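Local atomic coordinates of ditrans,polycis-undecaprenyl-diphosphate synthase ((2E,6E)-farnesyl-diphosphate specific) (Acinetobacter baumannii, PDB entry 6ACS), a protein that probably catalyses the stepwise condensation of eight isopentenyl diphosphates with farnesyl diphosphate to make undecaprenyl diphosphate, the precursor of the bacterial cell-wall carrier lipid. Residues Gln152-Arg156 / Gly157-Ala161; Asp162-Asn165 / Val166-Ala170; Phe191-Asn195 / Phe196-Gln200. All blocks are in the same frame, centred on the assembly; numbering follows the deposited sequence.

Contact 1 of 3, residues Gln152-Arg156 / Gly157-Ala161; sequences QAVSR and GEIDA
R156 and E158 join side-on just past the C-terminal end of helix 139-155. NE of R156 gives its hydrogen to E158 OE2 at 2.8 Å, and NH2 of R156 gives one to E158 OE1 at 3.0 Å, so two nitrogens hold one oxygen each. Both oxygens lie close to the guanidinium plane, at its edge, but the carboxylate is turned about 60° from that plane, and the nitrogens of R156 approach its oxygens from above the carboxylate plane, not within it. The bend in R156 at chi3 (-62°) folds the guanidinium back along the helix, where Q152 O and A153 CA sit over the rim of one face, while E158 reaches out straight beyond CG to meet it.

Next to this pair V154 and I159 cross at about a right angle. V154 CG2, which stands beside its own backbone N, lies 4.0 Å from I159 CB. A153 CB touches both neighbours, 3.8 Å from E158 OE1 and 3.8 Å from I159 CD1. A161 CB adds a looser touch on V154 CG1.

The backbone turns at G157, which with positive phi (76°) ends the helix in a Schellman motif: E158 N bonds to A153 O at 2.9 Å, and G157 N bonds to V154 O. A water donates to both V154 O and I159 O, bridging helix and loop. Nearby, Q152 NE2 bonds to D162 OD1 of the second subunit.

The chemistry is that of a helix terminus: A153 O and V154 O are taken up by the turn amides, V154 O also by the water, whereas I159 N is buried with no partner in the model. The ion pair is exposed, so its strength is probably moderated by solvent.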
ATOM      1  N   GLN B 152     -10.999  16.401  13.824  1.00 25.26           N
ATOM      2  CA  GLN B 152     -11.516  17.757  13.985  1.00 26.72           C
ATOM      3  C   GLN B 152     -13.034  17.752  13.997  1.00 29.64           C
ATOM      4  O   GLN B 152     -13.659  18.468  14.788  1.00 29.17           O
ATOM      5  CB  GLN B 152     -10.990  18.670  12.873  1.00 26.38           C
ATOM      6  CG  GLN B 152      -9.516  19.006  13.051  1.00 28.73           C
ATOM      7  CD  GLN B 152      -8.922  19.684  11.833  1.00 35.65           C
ATOM      8  OE1 GLN B 152      -9.321  19.414  10.697  1.00 36.83           O
ATOM      9  NE2 GLN B 152      -7.963  20.577  12.063  1.00 38.68           N
ATOM     10  N   ALA B 153     -13.650  16.943  13.131  1.00 29.60           N
ATOM     11  CA  ALA B 153     -15.107  16.829  13.181  1.00 30.20           C
ATOM     12  C   ALA B 153     -15.578  16.247  14.515  1.00 28.85           C
ATOM     13  O   ALA B 153     -16.592  16.688  15.069  1.00 32.87           O
ATOM     14  CB  ALA B 153     -15.608  15.995  12.000  1.00 29.42           C
ATOM     15  N   VAL B 154     -14.872  15.241  15.036  1.00 27.34           N
ATOM     16  CA  VAL B 154     -15.213  14.697  16.355  1.00 25.56           C
ATOM     17  C   VAL B 154     -15.089  15.778  17.433  1.00 29.62           C
ATOM     18  O   VAL B 154     -15.941  15.895  18.331  1.00 31.65           O
ATOM     19  CB  VAL B 154     -14.324  13.482  16.666  1.00 24.98           C
ATOM     20  CG1 VAL B 154     -14.448  13.029  18.151  1.00 27.72           C
ATOM     21  CG2 VAL B 154     -14.635  12.314  15.690  1.00 24.08           C
ATOM     22  N   SER B 155     -14.028  16.580  17.359  1.00 29.66           N
ATOM     23  CA  SER B 155     -13.796  17.641  18.340  1.00 31.13           C
ATOM     24  C   SER B 155     -14.920  18.659  18.320  1.00 34.51           C
ATOM     25  O   SER B 155     -15.270  19.227  19.367  1.00 35.74           O
ATOM     26  CB  SER B 155     -12.454  18.324  18.060  1.00 35.43           C
ATOM     27  OG  SER B 155     -12.054  19.164  19.134  1.00 46.04           O
ATOM     28  N   ARG B 156     -15.510  18.895  17.151  1.00 33.13           N
ATOM     29  CA  ARG B 156     -16.633  19.814  17.036  1.00 35.59           C
ATOM     30  C   ARG B 156     -17.958  19.184  17.444  1.00 37.86           C
ATOM     31  O   ARG B 156     -18.987  19.874  17.414  1.00 38.80           O
ATOM     32  CB  ARG B 156     -16.738  20.349  15.596  1.00 35.58           C
ATOM     33  CG  ARG B 156     -15.522  21.146  15.118  1.00 40.45           C
ATOM     34  CD  ARG B 156     -15.749  21.846  13.758  1.00 41.47           C
ATOM     35  NE  ARG B 156     -16.017  20.908  12.664  1.00 41.48           N
ATOM     36  CZ  ARG B 156     -15.084  20.404  11.852  1.00 40.35           C
ATOM     37  NH1 ARG B 156     -13.807  20.749  11.994  1.00 40.45           N
ATOM     38  NH2 ARG B 156     -15.428  19.551  10.896  1.00 34.74           N
ATOM     39  N   GLY B 157     -17.966  17.911  17.827  1.00 33.94           N
ATOM     40  CA  GLY B 157     -19.197  17.218  18.146  1.00 32.68           C
ATOM     41  C   GLY B 157     -20.018  16.802  16.943  1.00 33.78           C
ATOM     42  O   GLY B 157     -21.197  16.469  17.100  1.00 35.12           O
ATOM     43  N   GLU B 158     -19.436  16.805  15.746  1.00 29.51           N
ATOM     44  CA  GLU B 158     -20.198  16.460  14.546  1.00 32.39           C
ATOM     45  C   GLU B 158     -20.234  14.960  14.280  1.00 36.01           C
ATOM     46  O   GLU B 158     -21.134  14.481  13.574  1.00 40.85           O
ATOM     47  CB  GLU B 158     -19.612  17.182  13.331  1.00 37.21           C
ATOM     48  CG  GLU B 158     -19.662  18.700  13.451  1.00 42.74           C
ATOM     49  CD  GLU B 158     -18.833  19.402  12.396  1.00 45.45           C
ATOM     50  OE1 GLU B 158     -18.201  18.704  11.569  1.00 44.68           O
ATOM     51  OE2 GLU B 158     -18.813  20.651  12.397  1.00 42.78           O
ATOM     52  N   ILE B 159     -19.269  14.219  14.818  1.00 30.28           N
ATOM     53  CA  ILE B 159     -19.122  12.785  14.603  1.00 29.06           C
ATOM     54  C   ILE B 159     -18.771  12.157  15.939  1.00 31.79           C
ATOM     55  O   ILE B 159     -17.991  12.724  16.716  1.00 30.93           O
ATOM     56  CB  ILE B 159     -18.028  12.492  13.552  1.00 30.86           C
ATOM     57  CG1 ILE B 159     -18.432  13.049  12.189  1.00 34.10           C
ATOM     58  CG2 ILE B 159     -17.745  10.992  13.441  1.00 35.94           C
ATOM     59  CD1 ILE B 159     -17.413  12.735  11.089  1.00 35.02           C
ATOM     60  N   ASP B 160     -19.369  11.007  16.217  1.00 30.02           N
ATOM     61  CA  ASP B 160     -18.972  10.176  17.344  1.00 29.99           C
ATOM     62  C   ASP B 160     -17.806   9.297  16.902  1.00 31.21           C
ATOM     63  O   ASP B 160     -17.882   8.630  15.864  1.00 29.15           O
ATOM     64  CB  ASP B 160     -20.164   9.344  17.820  1.00 36.75           C
ATOM     65  CG  ASP B 160     -19.887   8.559  19.094  1.00 48.73           C
ATOM     66  OD1 ASP B 160     -18.727   8.174  19.359  1.00 50.31           O
ATOM     67  OD2 ASP B 160     -20.860   8.346  19.856  1.00 55.52           O
ATOM     68  N   ALA B 161     -16.711   9.323  17.670  1.00 29.14           N
ATOM     69  CA  ALA B 161     -15.514   8.589  17.274  1.00 31.06           C
ATOM     70  C   ALA B 161     -15.812   7.109  17.063  1.00 28.43           C
ATOM     71  O   ALA B 161     -15.140   6.442  16.265  1.00 25.90           O
ATOM     72  CB  ALA B 161     -14.420   8.780  18.321  1.00 30.43           C
TER
HETATM   73  O   HOH W   1     -18.006  13.986  19.042  1.00 39.10           O

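Contact 2 of 3, residues Asp162-Asn165 / Val166-Ala170; sequences DQIN and VDLFA
N165 caps helix 166-170, its side chain taking the amide of L168 and its main-chain oxygen that of F169. As N-cap it offers OD1 to L168 N at 2.8 Å, a nearly straight bond (170° at the hydrogen) that also runs almost along the side-chain C=O. The torsion that allows this sets CG between the backbone N and the carbonyl carbon (chi1 61°), curling the amide over the start of the helix. The bond from F169 N to N165 O, at 3.0 Å, begins the regular helical bonding.

Van der Waals contacts gather round L168, which points back at the preceding loop, with its CB 3.4 Å from N165 OD1 and its CD1 3.8 Å from Q163 O. Its other methyl, CD2, makes an apolar contact with I164 CG1 at a loose 4.5 Å. I164 itself rests on V150 of helix 139-155 and on A151 of the second subunit, while the ring of F169 leads off toward A146, A147 and W199.

In the loop before the helix, the modelled conformer of Q163 accepts from D160 N through OE1.

In chemical terms, OD1 of N165 stands in for the carbonyl that a preceding turn would have offered to L168 N. Its partial negative charge lies at the positive end of the helix dipole, which should strengthen that bond.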
ATOM      1  N   ASP B 162     -16.837   6.581  17.739  1.00 29.44           N
ATOM      2  CA  ASP B 162     -17.188   5.174  17.574  1.00 37.30           C
ATOM      3  C   ASP B 162     -17.693   4.852  16.170  1.00 35.94           C
ATOM      4  O   ASP B 162     -17.700   3.680  15.785  1.00 38.28           O
ATOM      5  CB  ASP B 162     -18.248   4.785  18.602  1.00 48.57           C
ATOM      6  CG  ASP B 162     -17.753   4.937  20.024  1.00 63.33           C
ATOM      7  OD1 ASP B 162     -16.518   5.031  20.216  1.00 65.67           O
ATOM      8  OD2 ASP B 162     -18.597   4.959  20.951  1.00 71.22           O
ATOM      9  N   GLN B 163     -18.119   5.853  15.403  1.00 30.97           N
ATOM     10  CA  GLN B 163     -18.590   5.620  14.045  1.00 29.50           C
ATOM     11  C   GLN B 163     -17.447   5.455  13.052  1.00 28.45           C
ATOM     12  O   GLN B 163     -17.692   5.119  11.888  1.00 28.21           O
ATOM     13  CB  GLN B 163     -19.480   6.774  13.557  1.00 29.77           C
ATOM     14  CG  GLN B 163     -20.488   7.437  14.514  0.51 29.42           C
ATOM     15  CD  GLN B 163     -21.076   8.744  13.918  0.51 28.19           C
ATOM     16  OE1 GLN B 163     -21.197   9.761  14.601  0.51 24.58           O
ATOM     17  NE2 GLN B 163     -21.421   8.710  12.636  0.51 21.72           N
ATOM     18  N   ILE B 164     -16.211   5.724  13.455  1.00 23.85           N
ATOM     19  CA  ILE B 164     -15.129   5.759  12.475  1.00 22.48           C
ATOM     20  C   ILE B 164     -14.794   4.332  12.045  1.00 26.36           C
ATOM     21  O   ILE B 164     -14.456   3.472  12.867  1.00 27.73           O
ATOM     22  CB  ILE B 164     -13.907   6.482  13.041  1.00 23.60           C
ATOM     23  CG1 ILE B 164     -14.254   7.959  13.271  1.00 23.15           C
ATOM     24  CG2 ILE B 164     -12.702   6.334  12.094  1.00 23.53           C
ATOM     25  CD1 ILE B 164     -13.257   8.646  14.195  1.00 27.20           C
ATOM     26  N   ASN B 165     -14.869   4.086  10.745  1.00 21.60           N
ATOM     27  CA  ASN B 165     -14.594   2.785  10.143  1.00 21.00           C
ATOM     28  C   ASN B 165     -14.010   3.053   8.761  1.00 21.73           C
ATOM     29  O   ASN B 165     -13.803   4.207   8.379  1.00 20.79           O
ATOM     30  CB  ASN B 165     -15.877   1.941  10.091  1.00 21.48           C
ATOM     31  CG  ASN B 165     -16.979   2.589   9.249  1.00 27.22           C
ATOM     32  OD1 ASN B 165     -16.735   3.501   8.478  1.00 28.87           O
ATOM     33  ND2 ASN B 165     -18.195   2.093   9.391  1.00 32.16           N
ATOM     34  N   VAL B 166     -13.798   1.995   7.971  1.00 18.61           N
ATOM     35  CA  VAL B 166     -13.185   2.190   6.649  1.00 18.21           C
ATOM     36  C   VAL B 166     -14.052   3.073   5.760  1.00 19.36           C
ATOM     37  O   VAL B 166     -13.545   3.959   5.058  1.00 19.97           O
ATOM     38  CB  VAL B 166     -12.908   0.834   5.977  1.00 21.00           C
ATOM     39  CG1 VAL B 166     -12.550   1.032   4.500  1.00 23.76           C
ATOM     40  CG2 VAL B 166     -11.766   0.139   6.711  1.00 19.97           C
ATOM     41  N   ASP B 167     -15.358   2.808   5.718  1.00 19.55           N
ATOM     42  CA  ASP B 167     -16.210   3.521   4.767  1.00 21.39           C
ATOM     43  C   ASP B 167     -16.268   5.006   5.078  1.00 19.82           C
ATOM     44  O   ASP B 167     -16.209   5.843   4.167  1.00 20.74           O
ATOM     45  CB  ASP B 167     -17.614   2.931   4.772  1.00 24.98           C
ATOM     46  CG  ASP B 167     -17.673   1.580   4.095  1.00 35.57           C
ATOM     47  OD1 ASP B 167     -16.752   1.258   3.305  1.00 38.09           O
ATOM     48  OD2 ASP B 167     -18.625   0.836   4.377  1.00 40.69           O
ATOM     49  N   LEU B 168     -16.353   5.349   6.360  1.00 19.10           N
ATOM     50  CA  LEU B 168     -16.382   6.756   6.738  1.00 22.18           C
ATOM     51  C   LEU B 168     -15.028   7.419   6.474  1.00 19.86           C
ATOM     52  O   LEU B 168     -14.958   8.524   5.917  1.00 20.40           O
ATOM     53  CB  LEU B 168     -16.814   6.879   8.206  1.00 23.62           C
ATOM     54  CG  LEU B 168     -17.080   8.309   8.714  1.00 24.37           C
ATOM     55  CD1 LEU B 168     -18.119   8.316   9.851  1.00 24.26           C
ATOM     56  CD2 LEU B 168     -15.780   8.972   9.201  1.00 24.71           C
ATOM     57  N   PHE B 169     -13.949   6.758   6.880  1.00 17.55           N
ATOM     58  CA  PHE B 169     -12.611   7.321   6.740  1.00 17.49           C
ATOM     59  C   PHE B 169     -12.251   7.556   5.284  1.00 19.51           C
ATOM     60  O   PHE B 169     -11.618   8.563   4.952  1.00 19.71           O
ATOM     61  CB  PHE B 169     -11.594   6.379   7.393  1.00 20.06           C
ATOM     62  CG  PHE B 169     -10.191   6.923   7.410  1.00 18.57           C
ATOM     63  CD1 PHE B 169      -9.803   7.850   8.366  1.00 21.82           C
ATOM     64  CD2 PHE B 169      -9.264   6.499   6.469  1.00 18.09           C
ATOM     65  CE1 PHE B 169      -8.498   8.344   8.377  1.00 21.25           C
ATOM     66  CE2 PHE B 169      -7.979   6.979   6.471  1.00 21.49           C
ATOM     67  CZ  PHE B 169      -7.586   7.900   7.435  1.00 20.54           C
ATOM     68  N   ALA B 170     -12.691   6.660   4.395  1.00 19.68           N
ATOM     69  CA  ALA B 170     -12.296   6.739   2.996  1.00 19.46           C
ATOM     70  C   ALA B 170     -12.678   8.069   2.353  1.00 22.00           C
ATOM     71  O   ALA B 170     -12.006   8.519   1.408  1.00 20.53           O
ATOM     72  CB  ALA B 170     -12.920   5.561   2.233  1.00 19.96           C
TER

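Contact 3 of 3, residues Phe191-Asn195 / Phe196-Gln200; sequences FRISN and FLLWQ
The substrate site predicted for R192, I193 and S194 lies at this tight bend, where I193 meets both F196 and L198. I193 O accepts a weak hydrogen bond from F196 N (3.2 Å, 131° at the hydrogen), closing a turn in which S194 and N195 both have positive phi.

Beyond that bond the contact is van der Waals packing. In one of the two conformers modelled for I193, its CD1 meets L198 CD2 at 3.6 Å, the two side chains running at a slant to each other; this touch is therefore less certain. There CG1 of I193 is set between its backbone N and carbonyl carbon (chi1 49°), and the end of the chain swings across to the methyl. The other methyl of L198, CD1, stands 3.7 Å from N195 OD1, an oxygen already bound to M140 N at the start of helix 139-155. F196 brings its CB to 3.4 Å from I193 O, but its ring leads away from the bend.

In the fold, this connection joins strands 183-186 and 205-208, the two at one end of the six-stranded parallel sheet, and packs F196 on strands 12-17 and 56-61. The F196 ring stacks on F60 and touches A14 and I16. L197 lays its CG 3.6 Å above the middle of the F196 ring, so one face of the ring is covered by its own neighbour.

S194 OG bonds to R186, another predicted substrate residue, while R192 makes salt bridges to D190 and to E205 of the second subunit, a predicted magnesium ligand.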
ATOM      1  N   PHE B 191      12.349  -1.358  -6.131  1.00 25.24           N
ATOM      2  CA  PHE B 191      11.105  -2.102  -5.979  1.00 25.26           C
ATOM      3  C   PHE B 191      10.382  -1.662  -4.722  1.00 23.52           C
ATOM      4  O   PHE B 191      10.151  -2.469  -3.815  1.00 22.70           O
ATOM      5  CB  PHE B 191      11.366  -3.601  -5.943  1.00 27.41           C
ATOM      6  CG  PHE B 191      11.787  -4.173  -7.276  1.00 32.04           C
ATOM      7  CD1 PHE B 191      13.075  -4.006  -7.739  1.00 40.34           C
ATOM      8  CD2 PHE B 191      10.894  -4.884  -8.052  1.00 33.11           C
ATOM      9  CE1 PHE B 191      13.468  -4.541  -8.959  1.00 42.05           C
ATOM     10  CE2 PHE B 191      11.276  -5.410  -9.272  1.00 36.69           C
ATOM     11  CZ  PHE B 191      12.563  -5.236  -9.723  1.00 38.40           C
ATOM     12  N   ARG B 192      10.072  -0.371  -4.634  1.00 24.45           N
ATOM     13  CA  ARG B 192       9.364   0.185  -3.490  1.00 23.97           C
ATOM     14  C   ARG B 192       8.233   1.069  -3.983  1.00 23.71           C
ATOM     15  O   ARG B 192       8.329   1.662  -5.059  1.00 24.84           O
ATOM     16  CB  ARG B 192      10.271   1.041  -2.609  1.00 25.17           C
ATOM     17  CG  ARG B 192      11.471   0.322  -1.967  1.00 23.81           C
ATOM     18  CD  ARG B 192      12.255   1.337  -1.143  1.00 28.10           C
ATOM     19  NE  ARG B 192      13.139   0.703  -0.163  1.00 33.86           N
ATOM     20  CZ  ARG B 192      14.468   0.816  -0.152  1.00 37.27           C
ATOM     21  NH1 ARG B 192      15.090   1.532  -1.079  1.00 31.36           N
ATOM     22  NH2 ARG B 192      15.178   0.205   0.800  1.00 33.12           N
ATOM     23  N   ILE B 193       7.170   1.171  -3.185  1.00 23.70           N
ATOM     24  CA  ILE B 193       6.186   2.203  -3.498  0.59 26.07           C
ATOM     25  C   ILE B 193       6.544   3.539  -2.877  1.00 25.62           C
ATOM     26  O   ILE B 193       5.958   4.561  -3.271  1.00 25.82           O
ATOM     27  CB  ILE B 193       4.754   1.793  -3.106  0.59 29.98           C
ATOM     28  CG1 ILE B 193       4.681   1.265  -1.674  0.59 31.16           C
ATOM     29  CG2 ILE B 193       4.228   0.795  -4.111  0.59 32.33           C
ATOM     30  CD1 ILE B 193       3.313   0.683  -1.336  0.59 35.44           C
ATOM     31  N   SER B 194       7.517   3.569  -1.961  1.00 22.20           N
ATOM     32  CA  SER B 194       8.124   4.791  -1.428  1.00 26.97           C
ATOM     33  C   SER B 194       7.076   5.833  -1.029  1.00 28.52           C
ATOM     34  O   SER B 194       7.167   7.006  -1.393  1.00 27.94           O
ATOM     35  CB  SER B 194       9.111   5.387  -2.427  1.00 28.24           C
ATOM     36  OG  SER B 194      10.177   4.485  -2.676  1.00 32.70           O
ATOM     37  N   ASN B 195       6.092   5.398  -0.250  1.00 24.30           N
ATOM     38  CA  ASN B 195       5.191   6.342   0.411  1.00 22.76           C
ATOM     39  C   ASN B 195       4.407   7.174  -0.606  1.00 25.31           C
ATOM     40  O   ASN B 195       4.161   8.369  -0.414  1.00 26.29           O
ATOM     41  CB  ASN B 195       5.969   7.251   1.361  1.00 24.23           C
ATOM     42  CG  ASN B 195       5.058   8.056   2.265  1.00 26.29           C
ATOM     43  OD1 ASN B 195       3.983   7.595   2.645  1.00 25.64           O
ATOM     44  ND2 ASN B 195       5.467   9.275   2.579  1.00 27.90           N
ATOM     45  N   PHE B 196       3.969   6.531  -1.682  1.00 24.87           N
ATOM     46  CA  PHE B 196       3.119   7.244  -2.624  1.00 25.57           C
ATOM     47  C   PHE B 196       1.698   6.884  -2.189  1.00 34.09           C
ATOM     48  O   PHE B 196       1.404   6.972  -0.994  1.00 39.43           O
ATOM     49  CB  PHE B 196       3.544   6.890  -4.069  1.00 21.97           C
ATOM     50  CG  PHE B 196       2.774   7.604  -5.175  1.00 22.82           C
ATOM     51  CD1 PHE B 196       2.399   8.928  -5.065  1.00 23.94           C
ATOM     52  CD2 PHE B 196       2.577   6.964  -6.387  1.00 26.27           C
ATOM     53  CE1 PHE B 196       1.710   9.563  -6.099  1.00 27.76           C
ATOM     54  CE2 PHE B 196       1.917   7.604  -7.451  1.00 24.97           C
ATOM     55  CZ  PHE B 196       1.483   8.896  -7.305  1.00 25.31           C
ATOM     56  N   LEU B 197       0.836   6.436  -3.091  1.00 30.75           N
ATOM     57  CA  LEU B 197      -0.607   6.222  -2.859  1.00 25.55           C
ATOM     58  C   LEU B 197      -0.969   4.943  -2.089  1.00 27.99           C
ATOM     59  O   LEU B 197      -1.604   4.024  -2.617  1.00 30.20           O
ATOM     60  CB  LEU B 197      -1.294   6.191  -4.205  1.00 19.23           C
ATOM     61  CG  LEU B 197      -1.181   7.437  -5.060  1.00 23.75           C
ATOM     62  CD1 LEU B 197      -1.754   7.125  -6.454  1.00 26.60           C
ATOM     63  CD2 LEU B 197      -1.959   8.552  -4.389  1.00 23.88           C
ATOM     64  N   LEU B 198      -0.648   4.929  -0.797  1.00 22.47           N
ATOM     65  CA  LEU B 198      -0.775   3.697  -0.011  1.00 20.55           C
ATOM     66  C   LEU B 198      -2.226   3.228   0.101  1.00 24.72           C
ATOM     67  O   LEU B 198      -2.543   2.058  -0.166  1.00 22.67           O
ATOM     68  CB  LEU B 198      -0.200   3.930   1.388  1.00 21.37           C
ATOM     69  CG  LEU B 198       1.236   4.443   1.400  1.00 23.88           C
ATOM     70  CD1 LEU B 198       1.645   4.769   2.846  1.00 22.58           C
ATOM     71  CD2 LEU B 198       2.217   3.447   0.755  1.00 22.76           C
ATOM     72  N   TRP B 199      -3.124   4.123   0.510  1.00 21.64           N
ATOM     73  CA  TRP B 199      -4.533   3.750   0.613  1.00 22.14           C
ATOM     74  C   TRP B 199      -5.107   3.408  -0.757  1.00 22.74           C
ATOM     75  O   TRP B 199      -5.785   2.385  -0.927  1.00 23.50           O
ATOM     76  CB  TRP B 199      -5.311   4.896   1.271  1.00 19.78           C
ATOM     77  CG  TRP B 199      -6.790   4.656   1.455  1.00 19.38           C
ATOM     78  CD1 TRP B 199      -7.784   4.855   0.522  1.00 21.20           C
ATOM     79  CD2 TRP B 199      -7.443   4.200   2.643  1.00 21.09           C
ATOM     80  NE1 TRP B 199      -9.015   4.530   1.063  1.00 23.36           N
ATOM     81  CE2 TRP B 199      -8.828   4.139   2.369  1.00 22.06           C
ATOM     82  CE3 TRP B 199      -6.990   3.845   3.924  1.00 20.54           C
ATOM     83  CZ2 TRP B 199      -9.755   3.732   3.321  1.00 19.89           C
ATOM     84  CZ3 TRP B 199      -7.923   3.451   4.859  1.00 19.21           C
ATOM     85  CH2 TRP B 199      -9.274   3.387   4.556  1.00 19.71           C
ATOM     86  N   GLN B 200      -4.835   4.263  -1.753  1.00 19.68           N
ATOM     87  CA  GLN B 200      -5.507   4.183  -3.043  1.00 20.40           C
ATOM     88  C   GLN B 200      -4.983   3.041  -3.901  1.00 23.97           C
ATOM     89  O   GLN B 200      -5.682   2.601  -4.822  1.00 22.29           O
ATOM     90  CB  GLN B 200      -5.333   5.504  -3.799  1.00 20.00           C
ATOM     91  CG  GLN B 200      -5.878   6.748  -3.044  1.00 19.26           C
ATOM     92  CD  GLN B 200      -4.858   7.449  -2.139  1.00 20.56           C
ATOM     93  OE1 GLN B 200      -3.898   6.851  -1.660  1.00 21.04           O
ATOM     94  NE2 GLN B 200      -5.084   8.731  -1.900  1.00 21.39           N
TER

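In the fold
Following the chain, contact 1 closes the turn that ends helix 139-155, and contact 2 then starts helix 166-170; the three contacts come in series, with none nested or crossed. Contacts 1 and 2 also touch in space, V154 CG2 lying 4.2 Å from I164 CD1, so that the loop joining the two helices packs back on the first. Contact 3 closes a bend at S194-N195 within the connection from strand 183-186 to strand 205-208, yet W199 reaches contact 2: its CH2 is 3.7 Å from F169 CD2, and A170 and V166 pack on it too. Contacts 1 and 3 stay about 13 Å apart at their nearest atoms. All three touch the second subunit.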